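Local coordinates for protein putative hexose oxidase (Nonomuraea sp. ATCC 39727, PDB 5AWV) that binds FAD covalently and probably oxidises a sugar of glycopeptide antibiotics such as teicoplanin, at residues A[58-62]-A[76-82]; A[93-97]-A[516-520]; A[364-368]-A[445-449]; A[392-396]-A[429-434]. One frame throughout, in Å; residues are numbered along the deposited sequence.

Contact 1: A[58-62]-A[76-82]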
# COMPACT_ATOMS: atom_id res chain seq x y z
N PRO A 58 2.15 9.16 -20.94
CA PRO A 58 1.41 10.36 -20.68
C PRO A 58 1.95 11.58 -21.46
O PRO A 58 3.14 11.64 -21.77
CB PRO A 58 1.60 10.57 -19.16
CG PRO A 58 2.81 9.80 -18.83
CD PRO A 58 2.88 8.67 -19.75
N ASP A 59 1.08 12.56 -21.68
CA ASP A 59 1.50 13.85 -22.24
C ASP A 59 2.54 14.53 -21.36
O ASP A 59 3.52 15.10 -21.85
CB ASP A 59 0.30 14.79 -22.42
CG ASP A 59 -0.71 14.29 -23.47
OD1 ASP A 59 -0.41 13.38 -24.30
OD2 ASP A 59 -1.81 14.80 -23.47
N TYR A 60 2.31 14.50 -20.04
CA TYR A 60 3.33 14.99 -19.14
C TYR A 60 3.16 14.32 -17.82
O TYR A 60 2.07 13.76 -17.55
CB TYR A 60 3.32 16.53 -18.96
CG TYR A 60 2.05 17.21 -18.56
CD1 TYR A 60 1.06 17.57 -19.53
CD2 TYR A 60 1.82 17.57 -17.22
CE1 TYR A 60 -0.12 18.21 -19.13
CE2 TYR A 60 0.66 18.16 -16.86
CZ TYR A 60 -0.32 18.49 -17.80
OH TYR A 60 -1.50 19.10 -17.31
N ILE A 61 4.19 14.40 -16.98
CA ILE A 61 4.09 14.03 -15.57
C ILE A 61 4.32 15.31 -14.71
O ILE A 61 5.31 15.99 -14.86
CB ILE A 61 5.10 12.89 -15.28
CG1 ILE A 61 4.79 11.73 -16.18
CG2 ILE A 61 5.05 12.44 -13.82
CD1 ILE A 61 5.80 10.63 -16.29
N HIS A 62 3.39 15.61 -13.83
CA HIS A 62 3.41 16.81 -13.03
C HIS A 62 3.89 16.49 -11.63
O HIS A 62 3.17 15.82 -10.81
CB HIS A 62 1.98 17.36 -13.05
CG HIS A 62 1.87 18.83 -13.00
ND1 HIS A 62 0.73 19.50 -13.39
CD2 HIS A 62 2.72 19.78 -12.53
CE1 HIS A 62 0.90 20.80 -13.20
NE2 HIS A 62 2.10 20.98 -12.66
N GLU A 76 -5.91 22.15 -14.02
CA GLU A 76 -5.41 22.04 -15.35
C GLU A 76 -5.88 20.85 -16.19
O GLU A 76 -6.19 21.00 -17.39
CB GLU A 76 -3.88 22.12 -15.36
CG GLU A 76 -3.36 22.17 -16.79
CD GLU A 76 -1.89 22.54 -16.93
OE1 GLU A 76 -1.38 22.26 -18.04
OE2 GLU A 76 -1.25 23.06 -15.96
N THR A 77 -5.96 19.66 -15.57
CA THR A 77 -6.44 18.51 -16.28
C THR A 77 -7.97 18.68 -16.49
O THR A 77 -8.48 18.17 -17.42
CB THR A 77 -6.17 17.19 -15.51
OG1 THR A 77 -6.89 17.21 -14.26
CG2 THR A 77 -4.66 17.03 -15.22
N VAL A 78 -8.67 19.30 -15.56
CA VAL A 78 -10.13 19.48 -15.76
C VAL A 78 -10.38 20.42 -16.96
O VAL A 78 -11.17 20.13 -17.84
CB VAL A 78 -10.80 20.07 -14.57
CG1 VAL A 78 -12.33 20.14 -14.81
CG2 VAL A 78 -10.59 19.21 -13.36
N ARG A 79 -9.60 21.47 -17.01
CA ARG A 79 -9.72 22.53 -18.02
C ARG A 79 -9.33 21.99 -19.42
O ARG A 79 -10.05 22.25 -20.37
CB ARG A 79 -8.99 23.81 -17.53
CG ARG A 79 -8.68 24.88 -18.56
CD ARG A 79 -7.39 24.64 -19.36
NE ARG A 79 -6.34 25.69 -19.22
CZ ARG A 79 -5.26 25.83 -20.00
NH1 ARG A 79 -5.00 24.99 -21.01
NH2 ARG A 79 -4.40 26.82 -19.76
N THR A 80 -8.27 21.20 -19.55
CA THR A 80 -7.89 20.57 -20.84
C THR A 80 -8.62 19.27 -21.14
O THR A 80 -8.44 18.68 -22.23
CB THR A 80 -6.37 20.25 -20.91
OG1 THR A 80 -5.98 19.43 -19.77
CG2 THR A 80 -5.58 21.50 -20.89
N GLY A 81 -9.44 18.79 -20.20
CA GLY A 81 -10.07 17.48 -20.35
C GLY A 81 -9.06 16.35 -20.56
O GLY A 81 -9.32 15.44 -21.36
N LYS A 82 -7.95 16.39 -19.84
CA LYS A 82 -6.94 15.31 -19.93
C LYS A 82 -7.19 14.25 -18.79
O LYS A 82 -7.44 14.60 -17.63
CB LYS A 82 -5.53 15.89 -19.90
CG LYS A 82 -5.07 16.40 -21.27
CD LYS A 82 -3.61 16.86 -21.18
CE LYS A 82 -3.17 17.71 -22.38
NZ LYS A 82 -3.39 16.95 -23.63
O HOH W 1 -3.35 19.53 -19.25
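Asp59 and Lys82 meet at about a right angle, the lysine bringing its ammonium to the carboxylate of the loop residue that precedes strand 60-62. NZ of Lys82 lies 2.7 Å from OD2 of Asp59 and donates nearly along the C-O axis of that oxygen, so the pair is both a hydrogen bond and a salt bridge. The lysine chain runs extended until its last torsion, where a bend at chi4 turns NZ to the acid. CD of Lys82 also passes 4.3 Å from CE1 of Tyr60.

Tyr60 reaches across the middle. Its CG sits between the backbone N and the carbonyl carbon (chi1 53°), and the phenol extends to the helix, where the ring plane and the Glu76 carboxylate stand 42° apart. OH of Tyr60 comes within 3.2 Å of OE1 of Glu76, whose salt-bridge partner is Lys34; Lys34 also makes a cation-pi contact with the Tyr60 ring. A water in the plane of that ring lies 2.7 Å from OH of Tyr60 and donates to OG1 of Thr80. The threonine hydroxyl in turn donates to O of Glu76, which receives Thr80 N from the opposite face of its carbonyl plane.

Gly81, with positive phi, closes the helix in a Schellman motif and leads to Lys82. The segment axes, 146° apart, fit the strand-helix start of a beta-alpha-beta unit in the FAD-binding domain of PCMH-type flavoproteins.

Contact 2: A[93-97]-A[516-520]. With FAD (flavin-adenine dinucleotide), chain M; N1L (2-amino-2-deoxy-beta-D-glucopyranuronic acid), chain B.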
# COMPACT_ATOMS: atom_id res chain seq x y z
N PHE A 93 -1.43 -2.91 -8.18
CA PHE A 93 -1.48 -4.29 -8.74
C PHE A 93 -2.11 -4.29 -10.12
O PHE A 93 -2.00 -5.29 -10.86
CB PHE A 93 -2.34 -5.26 -7.93
CG PHE A 93 -1.67 -5.82 -6.70
CD1 PHE A 93 -0.58 -5.20 -6.12
CD2 PHE A 93 -2.21 -6.95 -6.11
CE1 PHE A 93 -0.02 -5.69 -4.99
CE2 PHE A 93 -1.63 -7.50 -5.01
CZ PHE A 93 -0.55 -6.87 -4.42
N GLU A 94 -2.73 -3.17 -10.47
CA GLU A 94 -3.47 -3.01 -11.73
C GLU A 94 -2.95 -1.80 -12.52
O GLU A 94 -2.09 -1.07 -12.08
CB GLU A 94 -5.00 -2.89 -11.49
CG GLU A 94 -5.70 -4.22 -11.45
CD GLU A 94 -5.70 -4.92 -12.81
OE1 GLU A 94 -5.20 -4.32 -13.79
OE2 GLU A 94 -6.22 -6.03 -12.87
N ASP A 95 -3.49 -1.63 -13.72
CA ASP A 95 -3.12 -0.54 -14.66
C ASP A 95 -3.81 0.80 -14.38
O ASP A 95 -4.05 1.56 -15.31
CB ASP A 95 -3.45 -0.94 -16.10
CG ASP A 95 -4.95 -0.96 -16.37
OD1 ASP A 95 -5.81 -0.89 -15.39
OD2 ASP A 95 -5.26 -1.06 -17.57
N PHE A 96 -4.04 1.13 -13.12
CA PHE A 96 -4.81 2.32 -12.81
C PHE A 96 -4.02 3.59 -13.15
O PHE A 96 -4.61 4.63 -13.46
CB PHE A 96 -5.21 2.39 -11.35
CG PHE A 96 -6.08 1.26 -10.86
CD1 PHE A 96 -6.72 0.35 -11.72
CD2 PHE A 96 -6.32 1.15 -9.50
CE1 PHE A 96 -7.55 -0.63 -11.20
CE2 PHE A 96 -7.15 0.14 -9.00
CZ PHE A 96 -7.76 -0.77 -9.84
N VAL A 97 -2.70 3.52 -13.09
CA VAL A 97 -1.86 4.65 -13.40
C VAL A 97 -1.20 4.49 -14.75
O VAL A 97 -1.15 5.49 -15.50
CB VAL A 97 -0.77 4.85 -12.31
CG1 VAL A 97 0.13 6.04 -12.60
CG2 VAL A 97 -1.46 4.99 -10.94
N HIS A 516 -11.05 8.34 -12.04
CA HIS A 516 -11.56 7.06 -12.44
C HIS A 516 -10.48 6.12 -13.02
O HIS A 516 -9.45 6.55 -13.45
CB HIS A 516 -12.78 7.22 -13.43
CG HIS A 516 -12.41 7.72 -14.78
ND1 HIS A 516 -12.11 6.88 -15.82
CD2 HIS A 516 -12.25 8.99 -15.26
CE1 HIS A 516 -11.76 7.60 -16.89
NE2 HIS A 516 -11.82 8.89 -16.55
N HIS A 517 -10.82 4.83 -13.02
CA HIS A 517 -10.00 3.72 -13.49
C HIS A 517 -10.83 2.47 -13.51
O HIS A 517 -12.00 2.52 -13.17
CB HIS A 517 -8.71 3.59 -12.64
CG HIS A 517 -8.95 3.46 -11.16
ND1 HIS A 517 -9.56 2.36 -10.60
CD2 HIS A 517 -8.65 4.29 -10.13
CE1 HIS A 517 -9.58 2.50 -9.28
NE2 HIS A 517 -9.03 3.66 -8.97
N ALA A 518 -10.25 1.30 -13.89
CA ALA A 518 -11.01 0.02 -14.06
C ALA A 518 -12.02 -0.52 -12.98
O ALA A 518 -13.02 -1.15 -13.31
CB ALA A 518 -10.07 -1.10 -14.55
N LEU A 519 -11.77 -0.20 -11.73
CA LEU A 519 -12.49 -0.64 -10.58
C LEU A 519 -12.72 0.62 -9.68
O LEU A 519 -12.65 0.56 -8.46
CB LEU A 519 -11.62 -1.63 -9.79
CG LEU A 519 -11.33 -2.98 -10.47
CD1 LEU A 519 -10.40 -3.74 -9.57
CD2 LEU A 519 -12.63 -3.74 -10.73
N SER A 520 -13.06 1.77 -10.31
CA SER A 520 -13.46 2.99 -9.58
C SER A 520 -14.95 3.02 -9.30
O SER A 520 -15.79 2.55 -10.08
CB SER A 520 -12.97 4.23 -10.26
OG SER A 520 -13.55 4.34 -11.58
PA FAD M . 0.21 3.79 -6.63
O1A FAD M . 0.37 2.81 -7.78
O2A FAD M . 0.98 5.02 -6.58
O5B FAD M . -1.32 4.14 -6.42
C5B FAD M . -2.38 3.12 -6.34
C4B FAD M . -3.71 3.74 -6.63
O4B FAD M . -4.07 4.76 -5.70
C3B FAD M . -3.87 4.38 -8.02
O3B FAD M . -5.22 4.34 -8.53
C2B FAD M . -3.43 5.77 -7.68
O2B FAD M . -3.87 6.66 -8.66
C1B FAD M . -4.03 6.01 -6.34
N9A FAD M . -3.29 7.01 -5.60
C8A FAD M . -1.99 7.07 -5.29
N7A FAD M . -1.70 8.13 -4.51
C5A FAD M . -2.85 8.77 -4.28
C6A FAD M . -3.23 10.01 -3.58
N6A FAD M . -2.28 10.72 -2.98
N1A FAD M . -4.56 10.33 -3.57
C2A FAD M . -5.49 9.57 -4.23
N3A FAD M . -5.21 8.44 -4.93
C4A FAD M . -3.90 8.06 -5.00
N1 FAD M . -0.76 -4.04 0.81
C2 FAD M . -0.99 -4.38 2.12
O2 FAD M . -2.01 -3.94 2.69
N3 FAD M . -0.13 -5.13 2.83
C4 FAD M . 1.07 -5.50 2.35
O4 FAD M . 1.88 -6.17 3.04
C4X FAD M . 1.41 -5.15 0.96
N5 FAD M . 2.62 -5.49 0.38
C5X FAD M . 2.97 -5.07 -0.87
C6 FAD M . 4.26 -5.41 -1.36
C7 FAD M . 4.50 -5.03 -2.70
C7M FAD M . 5.87 -5.39 -3.32
C8 FAD M . 3.52 -4.24 -3.54
C8M FAD M . 3.92 -3.62 -4.86
C9 FAD M . 2.28 -3.89 -2.96
C9A FAD M . 1.97 -4.29 -1.69
N10 FAD M . 0.73 -3.99 -1.08
C10 FAD M . 0.43 -4.36 0.23
C1' FAD M . -0.34 -3.26 -1.84
C2' FAD M . -0.33 -1.80 -1.59
O2' FAD M . -0.99 -1.60 -0.35
C3' FAD M . -1.17 -1.24 -2.68
O3' FAD M . -0.52 -1.63 -3.89
C4' FAD M . -1.24 0.31 -2.57
O4' FAD M . -2.40 0.72 -3.30
C5' FAD M . -0.02 0.90 -3.22
O5' FAD M . 0.02 2.32 -3.02
P FAD M . 1.04 3.18 -3.84
O1P FAD M . 0.97 4.57 -3.43
O2P FAD M . 2.43 2.60 -3.83
O3P FAD M . 0.52 2.87 -5.32
C1 N1L B . 4.45 -8.97 -2.53
C2 N1L B . 3.71 -9.83 -3.68
C3 N1L B . 2.25 -9.37 -3.92
C4 N1L B . 1.53 -9.44 -2.60
C5 N1L B . 2.15 -8.39 -1.63
C6 N1L B . 1.38 -8.28 -0.29
N2 N1L B . 4.41 -9.81 -4.96
O3 N1L B . 1.54 -10.29 -4.88
O4 N1L B . 0.04 -9.24 -2.77
O5 N1L B . 3.54 -8.79 -1.31
O6B N1L B . 1.83 -9.17 0.73
O6A N1L B . 0.07 -8.64 -0.44
O HOH W 2 -7.66 1.40 -15.32
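His517 lies flat against Phe96, joining the FAD-binding domain of this PCMH-type flavoprotein to the C-terminal berberine-bridge-like region beside the cofactor. The evidence for a face-to-face stack is direct: the ring centroids are 3.8 Å apart and the planes are inclined by only 12°. ND1 of His517 stands over the centre of the phenylalanine ring, and CB of Phe96 adds a CH-pi contact over the imidazole. With chi1 at 55°, CG of His517 is tucked over its own backbone and the imidazole turns flat toward Phe96. CB of Ser520 covers the other imidazole face, so the ring is held from both sides, while NE2 is hydrogen-bonded to Gly218 O.

Ala518 comes next, its CB 4.2 Å from CE1 of Phe96. Its backbone N donates to a water that itself donates to OD1 of Asp95, giving the two loops a bridged polar link next to the stack.

Leu519 completes the wrapping of Phe96: CB of Leu519 is 4.0 Å from CZ of Phe96, and CD1 of Leu519 lies in the plane of the ring, at the edge. Ser520 then folds the segment back on itself, with its N bonded to O of His517 and its OG receiving N of His517 at an N-H...O angle of 169°.

The stack borders the adenosine ribose of FAD, whose O3B lies at the edge of the Phe96 ring, 3.4 Å from CB of Phe96.

Contact 3: A[364-368]-A[445-449]. With N1L (2-amino-2-deoxy-beta-D-glucopyranuronic acid), chain B.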
# COMPACT_ATOMS: atom_id res chain seq x y z
N SER A 364 3.74 -9.48 -13.04
CA SER A 364 3.02 -10.41 -12.20
C SER A 364 1.53 -10.15 -12.23
O SER A 364 1.08 -9.09 -12.64
CB SER A 364 3.60 -10.30 -10.76
OG SER A 364 3.19 -9.09 -10.16
N LYS A 365 0.76 -11.13 -11.79
CA LYS A 365 -0.68 -11.00 -11.58
C LYS A 365 -1.02 -11.67 -10.28
O LYS A 365 -0.67 -12.85 -10.07
CB LYS A 365 -1.44 -11.70 -12.70
CG LYS A 365 -2.92 -11.86 -12.52
CD LYS A 365 -3.59 -10.58 -12.70
CE LYS A 365 -5.09 -10.72 -12.67
NZ LYS A 365 -5.67 -9.35 -12.67
N THR A 366 -1.72 -10.94 -9.40
CA THR A 366 -2.14 -11.44 -8.16
C THR A 366 -3.65 -11.33 -8.11
O THR A 366 -4.22 -10.29 -8.51
CB THR A 366 -1.53 -10.63 -6.99
OG1 THR A 366 -0.13 -10.73 -6.98
CG2 THR A 366 -2.05 -11.13 -5.65
N LYS A 367 -4.31 -12.37 -7.69
CA LYS A 367 -5.74 -12.43 -7.48
C LYS A 367 -5.93 -12.68 -6.01
O LYS A 367 -5.01 -13.23 -5.37
CB LYS A 367 -6.41 -13.48 -8.36
CG LYS A 367 -6.07 -13.31 -9.82
CD LYS A 367 -6.56 -14.35 -10.78
CE LYS A 367 -8.05 -14.48 -10.77
NZ LYS A 367 -8.75 -13.34 -11.43
N ALA A 368 -7.06 -12.34 -5.44
CA ALA A 368 -7.17 -12.36 -3.93
C ALA A 368 -8.57 -12.68 -3.42
O ALA A 368 -9.57 -12.53 -4.13
CB ALA A 368 -6.76 -10.95 -3.42
N VAL A 445 -3.02 -18.85 -13.46
CA VAL A 445 -3.53 -18.26 -12.19
C VAL A 445 -5.06 -18.13 -12.21
O VAL A 445 -5.73 -18.37 -11.17
CB VAL A 445 -2.78 -16.93 -11.91
CG1 VAL A 445 -3.34 -15.77 -12.73
CG2 VAL A 445 -2.80 -16.61 -10.45
N ARG A 446 -5.63 -17.82 -13.39
CA ARG A 446 -7.04 -17.73 -13.55
C ARG A 446 -7.71 -19.08 -13.40
O ARG A 446 -8.79 -19.17 -12.81
CB ARG A 446 -7.48 -17.05 -14.85
CG ARG A 446 -7.10 -15.60 -14.90
CD ARG A 446 -7.17 -15.05 -16.31
NE ARG A 446 -7.11 -13.59 -16.25
CZ ARG A 446 -6.80 -12.80 -17.26
NH1 ARG A 446 -6.53 -13.30 -18.47
NH2 ARG A 446 -6.79 -11.49 -17.08
N LYS A 447 -7.05 -20.15 -13.84
CA LYS A 447 -7.65 -21.49 -13.66
C LYS A 447 -7.60 -21.82 -12.15
O LYS A 447 -8.55 -22.32 -11.64
CB LYS A 447 -6.94 -22.58 -14.52
CG LYS A 447 -7.54 -23.96 -14.40
CD LYS A 447 -6.73 -25.02 -15.18
CE LYS A 447 -7.41 -26.39 -14.96
NZ LYS A 447 -6.93 -26.98 -13.66
N LEU A 448 -6.46 -21.61 -11.51
CA LEU A 448 -6.29 -21.82 -10.07
C LEU A 448 -7.42 -21.15 -9.27
O LEU A 448 -8.13 -21.78 -8.45
CB LEU A 448 -4.94 -21.32 -9.64
CG LEU A 448 -4.70 -21.09 -8.14
CD1 LEU A 448 -4.81 -22.39 -7.39
CD2 LEU A 448 -3.30 -20.52 -7.96
N TYR A 449 -7.69 -19.87 -9.63
CA TYR A 449 -8.66 -19.08 -8.90
C TYR A 449 -10.03 -19.56 -9.15
O TYR A 449 -10.75 -19.81 -8.21
CB TYR A 449 -8.49 -17.60 -9.29
CG TYR A 449 -9.18 -16.59 -8.41
CD1 TYR A 449 -8.52 -16.09 -7.30
CD2 TYR A 449 -10.33 -15.95 -8.86
CE1 TYR A 449 -9.03 -15.01 -6.57
CE2 TYR A 449 -10.87 -14.88 -8.15
CZ TYR A 449 -10.22 -14.44 -6.98
OH TYR A 449 -10.76 -13.39 -6.27
C1 N1L B . 4.45 -8.97 -2.53
C2 N1L B . 3.71 -9.83 -3.68
C3 N1L B . 2.25 -9.37 -3.92
C4 N1L B . 1.53 -9.44 -2.60
C5 N1L B . 2.15 -8.39 -1.63
C6 N1L B . 1.38 -8.28 -0.29
N2 N1L B . 4.41 -9.81 -4.96
O3 N1L B . 1.54 -10.29 -4.88
O4 N1L B . 0.04 -9.24 -2.77
O5 N1L B . 3.54 -8.79 -1.31
O6B N1L B . 1.83 -9.17 0.73
O6A N1L B . 0.07 -8.64 -0.44
O HOH W 3 -8.92 -11.06 -7.19
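Lys367 lies over one face of the Tyr449 ring, with CE 3.3 Å from CD2 of Tyr449 and displaced from the ring centre toward the rim. Its ammonium follows: NZ is 4.4 Å from the Tyr449 ring centroid and 26° off the normal, which meets the geometry of a cation-pi contact. Bends at chi3 and chi4 fold the lysine over the ring instead of letting it run past.

The phenol end of Tyr449 is held separately. Its OH donates to O of Ala368 at 2.6 Å, tilted 33° from the carbonyl plane, and accepts from a water that takes the N-H of Ala368. The hydroxyl is therefore tied, directly and through water, to both backbone polar groups of one strand residue. Nearer the start of the helix segment, CG1 of Val445 rests against CG of Lys365 at 3.9 Å and against CD of Lys367 at 4.0 Å.

These contacts lay helix 438-452 against strand 363-371, an outermost strand of the seven-stranded antiparallel sheet. The short segment axes run nearly parallel, 9° apart, with a closest approach of 9.5 Å.

Further out, acids collect the basic ends: Asp475 pairs with both Lys365 and Lys367, and Asp477 with both Lys367 and Arg446. That shared acidic pair probably offsets the like charges, NZ of Lys367 being 5.1 Å from NE of Arg446. Thr366 points its CB away from the helix, to the sugar side of the strand, where its OG1 lies 2.7 Å from O3 of the bound aminoglucuronic acid.

Contact 4: A[392-396]-A[429-434]. With T55 (8-methylnonanoic acid), chain Z.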
# COMPACT_ATOMS: atom_id res chain seq x y z
N GLY A 392 5.82 -24.71 -17.39
CA GLY A 392 5.99 -23.45 -18.11
C GLY A 392 5.78 -22.22 -17.23
O GLY A 392 5.98 -21.11 -17.69
N ILE A 393 5.42 -22.42 -15.97
CA ILE A 393 5.13 -21.30 -15.08
C ILE A 393 6.37 -20.96 -14.34
O ILE A 393 6.90 -21.81 -13.62
CB ILE A 393 4.02 -21.64 -14.08
CG1 ILE A 393 2.82 -22.17 -14.84
CG2 ILE A 393 3.75 -20.43 -13.16
CD1 ILE A 393 2.33 -21.17 -15.90
N ASP A 394 6.89 -19.75 -14.55
CA ASP A 394 8.07 -19.28 -13.87
C ASP A 394 7.94 -19.22 -12.35
O ASP A 394 8.81 -19.70 -11.61
CB ASP A 394 8.51 -17.89 -14.37
CG ASP A 394 8.99 -17.88 -15.84
OD1 ASP A 394 9.18 -18.96 -16.41
OD2 ASP A 394 9.14 -16.78 -16.41
N TYR A 395 6.89 -18.55 -11.86
CA TYR A 395 6.55 -18.55 -10.42
C TYR A 395 5.09 -18.56 -10.29
O TYR A 395 4.41 -17.86 -11.03
CB TYR A 395 7.08 -17.31 -9.69
CG TYR A 395 6.69 -17.27 -8.21
CD1 TYR A 395 7.28 -18.16 -7.30
CD2 TYR A 395 5.79 -16.32 -7.70
CE1 TYR A 395 6.94 -18.17 -5.95
CE2 TYR A 395 5.47 -16.28 -6.35
CZ TYR A 395 6.00 -17.20 -5.48
OH TYR A 395 5.70 -17.17 -4.16
N GLY A 396 4.59 -19.47 -9.45
CA GLY A 396 3.22 -19.54 -9.14
C GLY A 396 3.12 -19.90 -7.67
O GLY A 396 3.94 -20.71 -7.16
N ILE A 429 -0.94 -15.99 -6.94
CA ILE A 429 0.14 -15.20 -7.52
C ILE A 429 0.83 -15.90 -8.66
O ILE A 429 1.07 -17.09 -8.58
CB ILE A 429 1.21 -14.90 -6.49
CG1 ILE A 429 0.60 -14.17 -5.28
CG2 ILE A 429 2.32 -13.96 -7.02
CD1 ILE A 429 1.44 -14.29 -4.05
N THR A 430 1.07 -15.19 -9.75
CA THR A 430 2.05 -15.70 -10.75
C THR A 430 2.85 -14.54 -11.27
O THR A 430 2.38 -13.40 -11.33
CB THR A 430 1.29 -16.49 -11.89
OG1 THR A 430 2.24 -17.10 -12.80
CG2 THR A 430 0.39 -15.55 -12.72
N GLY A 431 4.09 -14.81 -11.65
CA GLY A 431 5.02 -13.83 -12.19
C GLY A 431 5.81 -14.46 -13.36
O GLY A 431 6.00 -15.68 -13.41
N TRP A 432 6.20 -13.63 -14.33
CA TRP A 432 6.89 -14.16 -15.51
C TRP A 432 8.00 -13.22 -15.93
O TRP A 432 7.89 -11.99 -15.79
CB TRP A 432 5.88 -14.47 -16.60
CG TRP A 432 5.07 -13.32 -17.02
CD1 TRP A 432 5.37 -12.44 -18.03
CD2 TRP A 432 3.86 -12.86 -16.42
NE1 TRP A 432 4.42 -11.46 -18.08
CE2 TRP A 432 3.47 -11.70 -17.11
CE3 TRP A 432 3.07 -13.30 -15.36
CZ2 TRP A 432 2.31 -11.03 -16.81
CZ3 TRP A 432 1.98 -12.60 -15.03
CH2 TRP A 432 1.59 -11.47 -15.75
N ALA A 433 9.11 -13.81 -16.40
CA ALA A 433 10.33 -13.02 -16.75
C ALA A 433 10.22 -12.48 -18.17
O ALA A 433 10.68 -11.39 -18.42
CB ALA A 433 11.58 -13.88 -16.60
N ASN A 434 9.59 -13.21 -19.07
CA ASN A 434 9.47 -12.81 -20.44
C ASN A 434 8.07 -12.41 -20.92
O ASN A 434 7.17 -13.23 -20.95
CB ASN A 434 9.94 -13.97 -21.33
CG ASN A 434 10.26 -13.51 -22.71
OD1 ASN A 434 9.38 -13.00 -23.45
ND2 ASN A 434 11.53 -13.59 -23.06
CAD T55 Z . 8.74 -15.46 -12.18
CAE T55 Z . 9.67 -14.32 -11.90
CAG T55 Z . 9.58 -13.89 -10.44
CAH T55 Z . 8.20 -13.27 -10.17
CAI T55 Z . 7.99 -13.03 -8.68
CAJ T55 Z . 6.62 -12.39 -8.42
CAK T55 Z . 6.65 -11.75 -7.05
CAL T55 Z . 5.40 -10.89 -6.78
CAF T55 Z . 11.08 -14.77 -12.23
C T55 Z . 5.47 -10.41 -5.33
O T55 Z . 6.44 -10.66 -4.58
O HOH W 4 9.08 -16.20 -19.04
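Two neighbouring antiparallel strands of the seven-stranded sheet, 395-402 and 424-432, meet here at the acyl-chain pocket, where Tyr395 pairs with Gly431 in a hydrogen-bonded bridge and Gly396 with Thr430 in a non-hydrogen-bonded one. O of Tyr395 takes two donors. Gly431 N reaches it at 3.1 Å from above the carbonyl plane, whereas OG1 of Thr430 donates at 2.9 Å within that plane. The threonine can do so because its OG1 is anti to its own backbone N (chi1 -174°), which turns the hydroxyl across to the partner strand. The return bond, from Tyr395 N to Gly431 O, is weak.

Close CA spacing, 4.3 Å between Gly396 and Thr430, goes with a CA-H...O contact from Gly396 to O of Ile429. Past the end of the pairing, OD2 of Asp394 accepts Ala433 N at 3.0 Å, nearly straight at 171°. A water donating to the same oxygen accepts from Asn434 N, so the aspartate secures two successive amides where the strand ends.

CE2 of Tyr395 brings its ring edge to CG2 of Ile429. Beside Gly431, carbon CAD of 8-methylnonanoic acid lies 3.0 Å from O of Gly431 and 3.3 Å from CB of Asp394. The result is an antiparallel strand pair that lines the pocket for the fatty-acyl tail of teicoplanin along Gly431.

How the contacts relate
Contact 1 comes first along the chain and lies at the periphery of the FAD-binding domain, its centre about 17 Å from that of contact 2 and about 34 Å from that of contact 3. The segments of contact 2 are over 400 residues apart in sequence, and both contacts 3 and 4 fall between them. Contacts 3 and 4 have centres about 11 Å apart and share the seven-stranded sheet: strands 363-371 and 424-432 are neighbours there, and helix 438-452 follows the latter. Contacts 2 and 3 both touch the bound aminosugar, with Phe93 packing on Thr366. Contacts 2 to 4 thus extend from cofactor through sugar to acyl chain.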